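PDB 3FBT: chorismate mutase and shikimate 5-dehydrogenase fusion protein from Clostridium acetobutylicum, which probably catalyses the reversible NADPH-linked reduction of 3-dehydroshikimate to shikimate with the dehydrogenase part held by this chain, joined in the full protein to a chorismate mutase. Local coordinates for residues A[126-131]-A[182-187]; A[148-153]-A[167-172]; A[75-80]-A[95-100]. All coordinates share one frame; numbering follows the deposited sequence.

Contact 1: residues A[126-131]-A[182-187]. With SO4 (sulfate ion), chain E.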
loop_
_atom_site.group_PDB
_atom_site.type_symbol
_atom_site.label_atom_id
_atom_site.label_comp_id
_atom_site.label_asym_id
_atom_site.label_seq_id
_atom_site.Cartn_x
_atom_site.Cartn_y
_atom_site.Cartn_z
ATOM N N VAL A 126 22.785 12.175 -31.863
ATOM C CA VAL A 126 23.003 13.325 -31.033
ATOM C C VAL A 126 22.068 13.414 -29.836
ATOM O O VAL A 126 20.866 13.526 -29.978
ATOM C CB VAL A 126 22.942 14.650 -31.894
ATOM C CG1 VAL A 126 22.985 15.854 -30.984
ATOM C CG2 VAL A 126 24.158 14.649 -32.839
ATOM N N VAL A 127 22.625 13.406 -28.653
ATOM C CA VAL A 127 21.798 13.526 -27.440
ATOM C C VAL A 127 21.860 14.900 -26.793
ATOM O O VAL A 127 22.962 15.421 -26.480
ATOM C CB VAL A 127 22.226 12.465 -26.377
ATOM C CG1 VAL A 127 21.293 12.508 -25.139
ATOM C CG2 VAL A 127 22.297 11.105 -26.955
ATOM N N LEU A 128 20.685 15.476 -26.531
ATOM C CA LEU A 128 20.621 16.765 -25.872
ATOM C C LEU A 128 20.397 16.652 -24.374
ATOM O O LEU A 128 19.391 16.065 -23.935
ATOM C CB LEU A 128 19.517 17.638 -26.450
ATOM C CG LEU A 128 19.466 17.634 -27.983
ATOM C CD1 LEU A 128 18.249 18.479 -28.376
ATOM C CD2 LEU A 128 20.728 18.118 -28.560
ATOM N N GLY A 129 21.315 17.236 -23.602
ATOM C CA GLY A 129 21.361 17.108 -22.139
ATOM C C GLY A 129 22.056 15.872 -21.568
ATOM O O GLY A 129 22.172 14.825 -22.200
ATOM N N SER A 130 22.493 15.989 -20.322
ATOM C CA SER A 130 23.200 14.910 -19.638
ATOM C C SER A 130 22.518 14.310 -18.435
ATOM O O SER A 130 23.085 13.418 -17.821
ATOM C CB SER A 130 24.532 15.443 -19.151
ATOM O OG SER A 130 24.266 16.513 -18.271
ATOM N N GLY A 131 21.356 14.827 -18.048
ATOM C CA GLY A 131 20.531 14.231 -17.002
ATOM C C GLY A 131 19.226 13.581 -17.469
ATOM O O GLY A 131 19.056 13.169 -18.630
ATOM N N ILE A 182 18.560 12.983 -33.574
ATOM C CA ILE A 182 18.779 13.927 -32.495
ATOM C C ILE A 182 17.678 13.740 -31.432
ATOM O O ILE A 182 16.480 13.686 -31.746
ATOM C CB ILE A 182 18.810 15.434 -33.001
ATOM C CG1 ILE A 182 18.930 16.423 -31.856
ATOM C CG2 ILE A 182 17.584 15.783 -33.827
ATOM C CD1 ILE A 182 18.838 17.951 -32.316
ATOM N N ILE A 183 18.120 13.635 -30.180
ATOM C CA ILE A 183 17.274 13.180 -29.063
ATOM C C ILE A 183 17.311 14.193 -27.918
ATOM O O ILE A 183 18.382 14.485 -27.388
ATOM C CB ILE A 183 17.794 11.828 -28.546
ATOM C CG1 ILE A 183 17.847 10.811 -29.692
ATOM C CG2 ILE A 183 16.918 11.308 -27.347
ATOM C CD1 ILE A 183 18.906 9.781 -29.501
ATOM N N ASN A 184 16.164 14.698 -27.524
ATOM C CA ASN A 184 16.075 15.620 -26.423
ATOM C C ASN A 184 15.943 14.876 -25.111
ATOM O O ASN A 184 14.972 14.170 -24.891
ATOM C CB ASN A 184 14.830 16.457 -26.552
ATOM C CG ASN A 184 14.705 17.399 -25.423
ATOM O OD1 ASN A 184 15.700 18.030 -25.057
ATOM N ND2 ASN A 184 13.499 17.489 -24.806
ATOM N N CYS A 185 16.923 15.026 -24.241
ATOM C CA CYS A 185 16.845 14.470 -22.905
ATOM C C CYS A 185 16.746 15.573 -21.838
ATOM O O CYS A 185 16.824 15.285 -20.647
ATOM C CB CYS A 185 18.104 13.624 -22.673
ATOM S SG CYS A 185 17.969 12.028 -23.459
ATOM N N THR A 186 16.555 16.820 -22.271
ATOM C CA THR A 186 16.521 17.996 -21.385
ATOM C C THR A 186 15.112 18.286 -20.946
ATOM O O THR A 186 14.198 17.784 -21.532
ATOM C CB THR A 186 16.952 19.386 -22.114
ATOM O OG1 THR A 186 15.859 19.884 -22.896
ATOM C CG2 THR A 186 18.134 19.229 -22.986
ATOM N N PRO A 187 14.947 19.183 -19.948
ATOM C CA PRO A 187 13.536 19.539 -19.593
ATOM C C PRO A 187 12.893 20.661 -20.384
ATOM O O PRO A 187 11.725 20.951 -20.129
ATOM C CB PRO A 187 13.597 19.948 -18.097
ATOM C CG PRO A 187 15.043 20.293 -17.863
ATOM C CD PRO A 187 15.850 19.324 -18.791
HETATM S S SO4 E . 23.105 19.851 -19.361
HETATM O O1 SO4 E . 23.070 20.845 -20.470
HETATM O O2 SO4 E . 23.011 20.761 -18.216
HETATM O O3 SO4 E . 21.917 18.978 -19.336
HETATM O O4 SO4 E . 24.258 18.964 -19.332
#
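Leu128 and Ile183 meet first through their backbones: Leu128 N donates to Ile183 O over 2.6 Å, nearly straight at the hydrogen (170°). Before it in the ladder, Ile183 N bonds to Val126 O at 2.8 Å; after it, Cys185 N reaches Leu128 O at 2.7 Å. These bonds link the bridged pairs Val126–Ile182, Val127–Ile183 and Leu128–Asn184 as two parallel strands, whose axes differ in direction by 17°.

Side chains fill both faces of this part. Leu128 holds CG beside its own backbone N (chi1 -45°), which brings CG close to Ile183 O and lets CD1 touch Ile182 CD1 at 4.0 Å, while Val126 CG1 packs on Ile182 CG1 of the same face. On the other face Val127 CG1 lies 3.8 Å from Cys185 SG, with Val137, Leu138 and Leu141 of helix 134-143 packed against this side.

The strands are the two middle ones of a six-stranded parallel sheet, the Rossmann fold of the NADP-binding domain. Gly129, Ser130 and Gly131 open its glycine-rich turn and are predicted to bind NADP(+).

Beyond Leu128 the packing thins. Gly129 meets Thr186 only lightly, its N being 3.8 Å from Thr186 CG2. Thr186 is instead tied to Asn184 in an Asx turn: Asn184 OD1 takes Thr186 OG1 on a lone pair at 2.9 Å and Thr186 N from above its amide plane, while Asn184 ND2 turns to Asp212. Ser130 makes no contact with 182-187; its N and OG both donate to a sulfate, OG reaching O4 at 2.7 Å. The ion, probably from the crystallisation liquor, also binds Arg154 and Thr153, consistent with a site for a cofactor phosphate.

Contact 2: residues A[148-153]-A[167-172]. With SO4 (sulfate ion), chain E.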
loop_
_atom_site.group_PDB
_atom_site.type_symbol
_atom_site.label_atom_id
_atom_site.label_comp_id
_atom_site.label_asym_id
_atom_site.label_seq_id
_atom_site.Cartn_x
_atom_site.Cartn_y
_atom_site.Cartn_z
ATOM N N ASP A 148 28.364 7.375 -34.618
ATOM C CA ASP A 148 28.894 8.214 -33.591
ATOM C C ASP A 148 27.806 8.806 -32.699
ATOM O O ASP A 148 26.668 9.014 -33.150
ATOM C CB ASP A 148 29.588 9.356 -34.254
ATOM C CG ASP A 148 30.821 9.714 -33.563
ATOM O OD1 ASP A 148 31.559 10.536 -34.153
ATOM O OD2 ASP A 148 31.078 9.137 -32.470
ATOM N N ILE A 149 28.198 9.132 -31.463
ATOM C CA ILE A 149 27.283 9.606 -30.421
ATOM C C ILE A 149 27.786 10.940 -29.875
ATOM O O ILE A 149 28.846 11.006 -29.325
ATOM C CB ILE A 149 27.177 8.596 -29.277
ATOM C CG1 ILE A 149 26.433 7.347 -29.764
ATOM C CG2 ILE A 149 26.393 9.202 -28.099
ATOM C CD1 ILE A 149 26.773 6.052 -28.964
ATOM N N TYR A 150 27.040 12.002 -30.067
ATOM C CA TYR A 150 27.398 13.217 -29.443
ATOM C C TYR A 150 26.504 13.425 -28.228
ATOM O O TYR A 150 25.336 13.151 -28.302
ATOM C CB TYR A 150 27.238 14.393 -30.426
ATOM C CG TYR A 150 28.316 14.340 -31.492
ATOM C CD1 TYR A 150 29.523 15.028 -31.327
ATOM C CD2 TYR A 150 28.139 13.570 -32.649
ATOM C CE1 TYR A 150 30.534 14.961 -32.314
ATOM C CE2 TYR A 150 29.127 13.482 -33.637
ATOM C CZ TYR A 150 30.313 14.182 -33.476
ATOM O OH TYR A 150 31.278 14.081 -34.453
ATOM N N VAL A 151 27.069 13.993 -27.168
ATOM C CA VAL A 151 26.305 14.448 -26.026
ATOM C C VAL A 151 26.454 15.926 -25.943
ATOM O O VAL A 151 27.568 16.422 -25.893
ATOM C CB VAL A 151 26.874 13.819 -24.757
ATOM C CG1 VAL A 151 26.176 14.357 -23.505
ATOM C CG2 VAL A 151 26.801 12.234 -24.868
ATOM N N VAL A 152 25.350 16.656 -25.963
ATOM C CA VAL A 152 25.449 18.089 -26.018
ATOM C C VAL A 152 24.969 18.697 -24.705
ATOM O O VAL A 152 23.878 18.414 -24.274
ATOM C CB VAL A 152 24.575 18.689 -27.131
ATOM C CG1 VAL A 152 24.953 20.166 -27.351
ATOM C CG2 VAL A 152 24.665 17.833 -28.451
ATOM N N THR A 153 25.791 19.563 -24.109
ATOM C CA THR A 153 25.587 20.036 -22.744
ATOM C C THR A 153 25.739 21.576 -22.588
ATOM O O THR A 153 26.433 22.271 -23.376
ATOM C CB THR A 153 26.643 19.327 -21.800
ATOM O OG1 THR A 153 26.552 19.830 -20.456
ATOM C CG2 THR A 153 28.024 19.610 -22.278
ATOM N N LYS A 167 31.817 11.764 -27.424
ATOM C CA LYS A 167 32.120 13.127 -27.861
ATOM C C LYS A 167 31.154 14.108 -27.247
ATOM O O LYS A 167 29.982 14.192 -27.698
ATOM C CB LYS A 167 31.989 13.235 -29.384
ATOM C CG LYS A 167 33.035 12.404 -30.154
ATOM C CD LYS A 167 32.656 12.320 -31.670
ATOM C CE LYS A 167 33.881 12.105 -32.590
ATOM N NZ LYS A 167 34.220 10.654 -32.645
ATOM N N VAL A 168 31.623 14.858 -26.240
ATOM C CA VAL A 168 30.839 15.923 -25.577
ATOM C C VAL A 168 31.053 17.333 -26.190
ATOM O O VAL A 168 32.197 17.770 -26.424
ATOM C CB VAL A 168 31.179 15.977 -24.029
ATOM C CG1 VAL A 168 30.533 17.181 -23.362
ATOM C CG2 VAL A 168 30.728 14.712 -23.367
ATOM N N ILE A 169 29.986 18.071 -26.420
ATOM C CA ILE A 169 30.151 19.319 -27.131
ATOM C C ILE A 169 29.193 20.348 -26.577
ATOM O O ILE A 169 28.221 19.987 -25.864
ATOM C CB ILE A 169 29.995 19.127 -28.694
ATOM C CG1 ILE A 169 28.575 18.760 -29.067
ATOM C CG2 ILE A 169 31.027 18.091 -29.167
ATOM C CD1 ILE A 169 28.308 18.640 -30.661
ATOM N N SER A 170 29.447 21.613 -26.902
ATOM C CA SER A 170 28.534 22.694 -26.523
ATOM C C SER A 170 27.433 22.929 -27.517
ATOM O O SER A 170 27.476 22.450 -28.680
ATOM C CB SER A 170 29.317 24.016 -26.376
ATOM O OG SER A 170 29.934 24.381 -27.605
ATOM N N TYR A 171 26.426 23.686 -27.094
ATOM C CA TYR A 171 25.356 23.941 -27.995
ATOM C C TYR A 171 25.890 24.725 -29.205
ATOM O O TYR A 171 25.431 24.535 -30.373
ATOM C CB TYR A 171 24.176 24.616 -27.303
ATOM C CG TYR A 171 23.282 23.588 -26.595
ATOM C CD1 TYR A 171 22.206 23.032 -27.233
ATOM C CD2 TYR A 171 23.579 23.132 -25.303
ATOM C CE1 TYR A 171 21.428 22.079 -26.625
ATOM C CE2 TYR A 171 22.788 22.180 -24.684
ATOM C CZ TYR A 171 21.704 21.668 -25.333
ATOM O OH TYR A 171 20.942 20.680 -24.729
ATOM N N ASP A 172 26.883 25.563 -28.946
ATOM C CA ASP A 172 27.525 26.274 -30.038
ATOM C C ASP A 172 28.138 25.359 -31.055
ATOM O O ASP A 172 27.968 25.569 -32.220
ATOM C CB ASP A 172 28.637 27.173 -29.525
ATOM C CG ASP A 172 28.131 28.234 -28.669
ATOM O OD1 ASP A 172 27.091 28.865 -29.009
ATOM O OD2 ASP A 172 28.767 28.419 -27.601
HETATM S S SO4 E . 23.105 19.851 -19.361
HETATM O O1 SO4 E . 23.070 20.845 -20.470
HETATM O O2 SO4 E . 23.011 20.761 -18.216
HETATM O O3 SO4 E . 21.917 18.978 -19.336
HETATM O O4 SO4 E . 24.258 18.964 -19.332
HETATM O O HOH W 1 26.584 24.817 -24.516
#
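Val152 swings CG1 away from its backbone N (chi1 -167°), which carries this methyl over the ring of Tyr171; at the far end Lys167 bends at its last torsion (chi4 83°), turning NZ toward the Asp148 carboxylate. The first gives a CH-pi contact: Val152 CG1 stands 3.7 Å from the Tyr171 ring centroid and 6° off the normal, almost directly above the middle of the face. The second gives a salt bridge, Lys167 NZ to Asp148 OD1 at 3.1 Å, whose hydrogen bonds are weak and which sits where the pair approaches solvent.

Along the way the lysine's methylenes run obliquely alongside Tyr150, with Lys167 CD 3.4 Å from Tyr150 CE1. Ile169 CD1 follows on the same face of the sheet, 3.9 Å from Tyr150 CD1, and its CG1 reaches Val152 CG2. On the other face Val168 CG1 packs on Thr153 CG2 at 3.7 Å, near Thr159 of helix 156-162.

The backbones are joined by three parallel-strand bonds: Val151 N to Lys167 O, Ile169 N to Val151 O, and Thr153 N to Ile169 O, each 3.0 Å. Where the strands part, a water takes over, donating to Thr153 O and accepting from Tyr171 N, 2.8 Å from each. It thus bridges the end of one strand to the first turn of the helix that Ser170 caps.

Thr153 OG1 donates to sulfate O4 at 2.7 Å; Arg154 and Ser130 complete the grip on that ion. Strand 148-153, helix 156-162 and outermost strand 167-170 form a beta-alpha-beta crossover, and an anion held just past the second strand is consistent with the place where Rossmann dehydrogenases bind the adenosine-ribose phosphate of NADP.

Contact 3: residues A[75-80]-A[95-100]. With SO4 (sulfate ion), chain G.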
loop_
_atom_site.group_PDB
_atom_site.type_symbol
_atom_site.label_atom_id
_atom_site.label_comp_id
_atom_site.label_asym_id
_atom_site.label_seq_id
_atom_site.Cartn_x
_atom_site.Cartn_y
_atom_site.Cartn_z
ATOM N N GLU A 75 21.040 -0.723 -1.437
ATOM C CA GLU A 75 20.077 -1.514 -0.711
ATOM C C GLU A 75 19.834 -2.862 -1.350
ATOM O O GLU A 75 19.145 -3.678 -0.795
ATOM C CB GLU A 75 18.764 -0.750 -0.644
ATOM C CG GLU A 75 18.912 0.622 -0.022
ATOM C CD GLU A 75 19.397 0.538 1.401
ATOM O OE1 GLU A 75 19.322 -0.568 2.002
ATOM O OE2 GLU A 75 19.864 1.580 1.929
ATOM N N LEU A 76 20.380 -3.091 -2.526
ATOM C CA LEU A 76 19.898 -4.195 -3.345
ATOM C C LEU A 76 20.884 -5.326 -3.219
ATOM O O LEU A 76 22.084 -5.075 -3.168
ATOM C CB LEU A 76 19.812 -3.767 -4.818
ATOM C CG LEU A 76 19.053 -2.450 -5.082
ATOM C CD1 LEU A 76 18.847 -2.134 -6.563
ATOM C CD2 LEU A 76 17.709 -2.573 -4.469
ATOM N N TYR A 77 20.427 -6.570 -3.202
ATOM C CA TYR A 77 21.412 -7.618 -3.096
ATOM C C TYR A 77 21.913 -7.962 -4.508
ATOM O O TYR A 77 22.981 -8.576 -4.713
ATOM C CB TYR A 77 20.842 -8.822 -2.349
ATOM C CG TYR A 77 19.809 -9.575 -3.147
ATOM C CD1 TYR A 77 18.484 -9.271 -3.022
ATOM C CD2 TYR A 77 20.165 -10.600 -4.028
ATOM C CE1 TYR A 77 17.515 -9.933 -3.765
ATOM C CE2 TYR A 77 19.194 -11.291 -4.778
ATOM C CZ TYR A 77 17.876 -10.936 -4.618
ATOM O OH TYR A 77 16.875 -11.555 -5.329
ATOM N N GLU A 78 21.176 -7.543 -5.509
ATOM C CA GLU A 78 21.591 -7.835 -6.849
ATOM C C GLU A 78 21.004 -6.757 -7.787
ATOM O O GLU A 78 19.975 -6.178 -7.445
ATOM C CB GLU A 78 21.036 -9.204 -7.173
ATOM C CG GLU A 78 21.364 -9.737 -8.494
ATOM C CD GLU A 78 20.721 -11.130 -8.669
ATOM O OE1 GLU A 78 21.442 -12.135 -8.590
ATOM O OE2 GLU A 78 19.495 -11.223 -8.862
ATOM N N ILE A 79 21.635 -6.561 -8.960
ATOM C CA ILE A 79 21.315 -5.506 -9.953
ATOM C C ILE A 79 21.579 -6.047 -11.384
ATOM O O ILE A 79 22.617 -6.669 -11.625
ATOM C CB ILE A 79 22.215 -4.224 -9.684
ATOM C CG1 ILE A 79 21.928 -3.643 -8.291
ATOM C CG2 ILE A 79 21.980 -3.108 -10.716
ATOM C CD1 ILE A 79 22.792 -2.417 -7.950
ATOM N N SER A 80 20.653 -5.899 -12.324
ATOM C CA SER A 80 20.894 -6.415 -13.662
ATOM C C SER A 80 22.148 -5.785 -14.316
ATOM O O SER A 80 22.609 -4.668 -13.934
ATOM C CB SER A 80 19.722 -6.117 -14.584
ATOM O OG SER A 80 19.705 -4.720 -14.850
ATOM N N SER A 95 11.918 -9.906 -3.470
ATOM C CA SER A 95 11.649 -11.351 -3.341
ATOM C C SER A 95 12.147 -11.847 -1.996
ATOM O O SER A 95 12.533 -11.059 -1.175
ATOM C CB SER A 95 12.257 -12.120 -4.518
ATOM O OG SER A 95 13.642 -12.231 -4.294
ATOM N N ARG A 96 12.131 -13.169 -1.785
ATOM C CA ARG A 96 12.736 -13.800 -0.559
ATOM C C ARG A 96 14.093 -13.269 -0.127
ATOM O O ARG A 96 14.278 -12.805 0.999
ATOM C CB ARG A 96 12.849 -15.321 -0.776
ATOM N N GLU A 97 15.077 -13.327 -1.001
ATOM C CA GLU A 97 16.367 -12.745 -0.635
ATOM C C GLU A 97 16.294 -11.282 -0.137
ATOM O O GLU A 97 16.995 -10.896 0.810
ATOM C CB GLU A 97 17.342 -12.826 -1.799
ATOM C CG GLU A 97 17.227 -14.073 -2.678
ATOM C CD GLU A 97 18.474 -14.257 -3.546
ATOM O OE1 GLU A 97 19.507 -13.594 -3.238
ATOM O OE2 GLU A 97 18.431 -15.060 -4.517
ATOM N N GLY A 98 15.435 -10.461 -0.738
ATOM C CA GLY A 98 15.523 -9.000 -0.521
ATOM C C GLY A 98 15.171 -8.265 -1.815
ATOM O O GLY A 98 14.285 -8.668 -2.532
ATOM N N ILE A 99 15.866 -7.183 -2.133
ATOM C CA ILE A 99 15.398 -6.328 -3.231
ATOM C C ILE A 99 16.438 -6.358 -4.336
ATOM O O ILE A 99 17.626 -6.257 -4.095
ATOM C CB ILE A 99 15.165 -4.907 -2.733
ATOM C CG1 ILE A 99 14.364 -4.939 -1.432
ATOM C CG2 ILE A 99 14.389 -4.028 -3.757
ATOM C CD1 ILE A 99 14.664 -3.755 -0.561
ATOM N N SER A 100 16.017 -6.556 -5.565
ATOM C CA SER A 100 17.006 -6.400 -6.613
ATOM C C SER A 100 16.543 -5.324 -7.623
ATOM O O SER A 100 15.378 -4.839 -7.583
ATOM C CB SER A 100 17.277 -7.718 -7.302
ATOM O OG SER A 100 16.069 -8.142 -7.792
HETATM S S SO4 G . 17.040 -4.328 -17.500
HETATM O O1 SO4 G . 17.770 -3.644 -18.596
HETATM O O2 SO4 G . 17.478 -3.734 -16.242
HETATM O O3 SO4 G . 15.629 -4.111 -17.855
HETATM O O4 SO4 G . 17.083 -5.805 -17.513
HETATM O O HOH W 2 17.874 -6.598 -0.643
HETATM O O HOH W 3 14.195 -9.687 -5.553
#
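Tyr77 N donates to Ile99 O at 3.0 Å, and this is the one direct hydrogen bond between the segments. Glu78 runs parallel to Ser100, but that pairing is loose. Within 95-100, Ser95 N bonds to Gly98 O at 2.8 Å and Gly98 N to Ser95 O at 3.0 Å; this closes a two-residue hairpin turn between strands 91-94 and 99-102.

Tyr77 reaches back over that turn because its CG is tucked between backbone N and carbonyl carbon (chi1 71°). Glu97 CB lies over one face of the ring, 3.6 Å from its centroid and 21° off the normal, and Ser100 CB over the opposite face. Gly98 C comes to the ring edge in its plane, 3.5 Å from Tyr77 CE1. The still closer approach of Glu97 OE1 to Tyr77 CE2 is a doubtful contact. Leu76 crosses Ile99 at about a right angle, CD2 to CG2 3.7 Å, beside Leu92.

Water fills in where direct bonds are lacking: one molecule donates to Glu75 O and accepts from Ile99 N at 2.6 Å, and another donates to Gly98 O and also bonds Tyr77 OH and Ser95 OG. With one backbone bond, a clasped tyrosine and bridging waters, the chemistry is that of a partly solvated margin, in keeping with strand 78-79 as one of the two outermost strands of its mixed sheet within this chain.

In the fold
Contacts 1 and 2 share one parallel sheet: strands 124-128 and 148-153 are neighbours in it, Val127 N and O probably bond to Tyr150 O and Val152 N, and a single sulfate touches both. Contact 1 is the buried middle, where aliphatic side chains and regular backbone bonds dominate; contact 2 reaches the sheet margin, adding a salt bridge, a tyrosine face and a water. Contact 3 stands apart, its centre about 31 Å from that of contact 1 and 36 Å from that of contact 2, at the edge of the other, mixed sheet. There a single backbone bond, ring packing and waters replace the continuous ladder seen in the Rossmann domain.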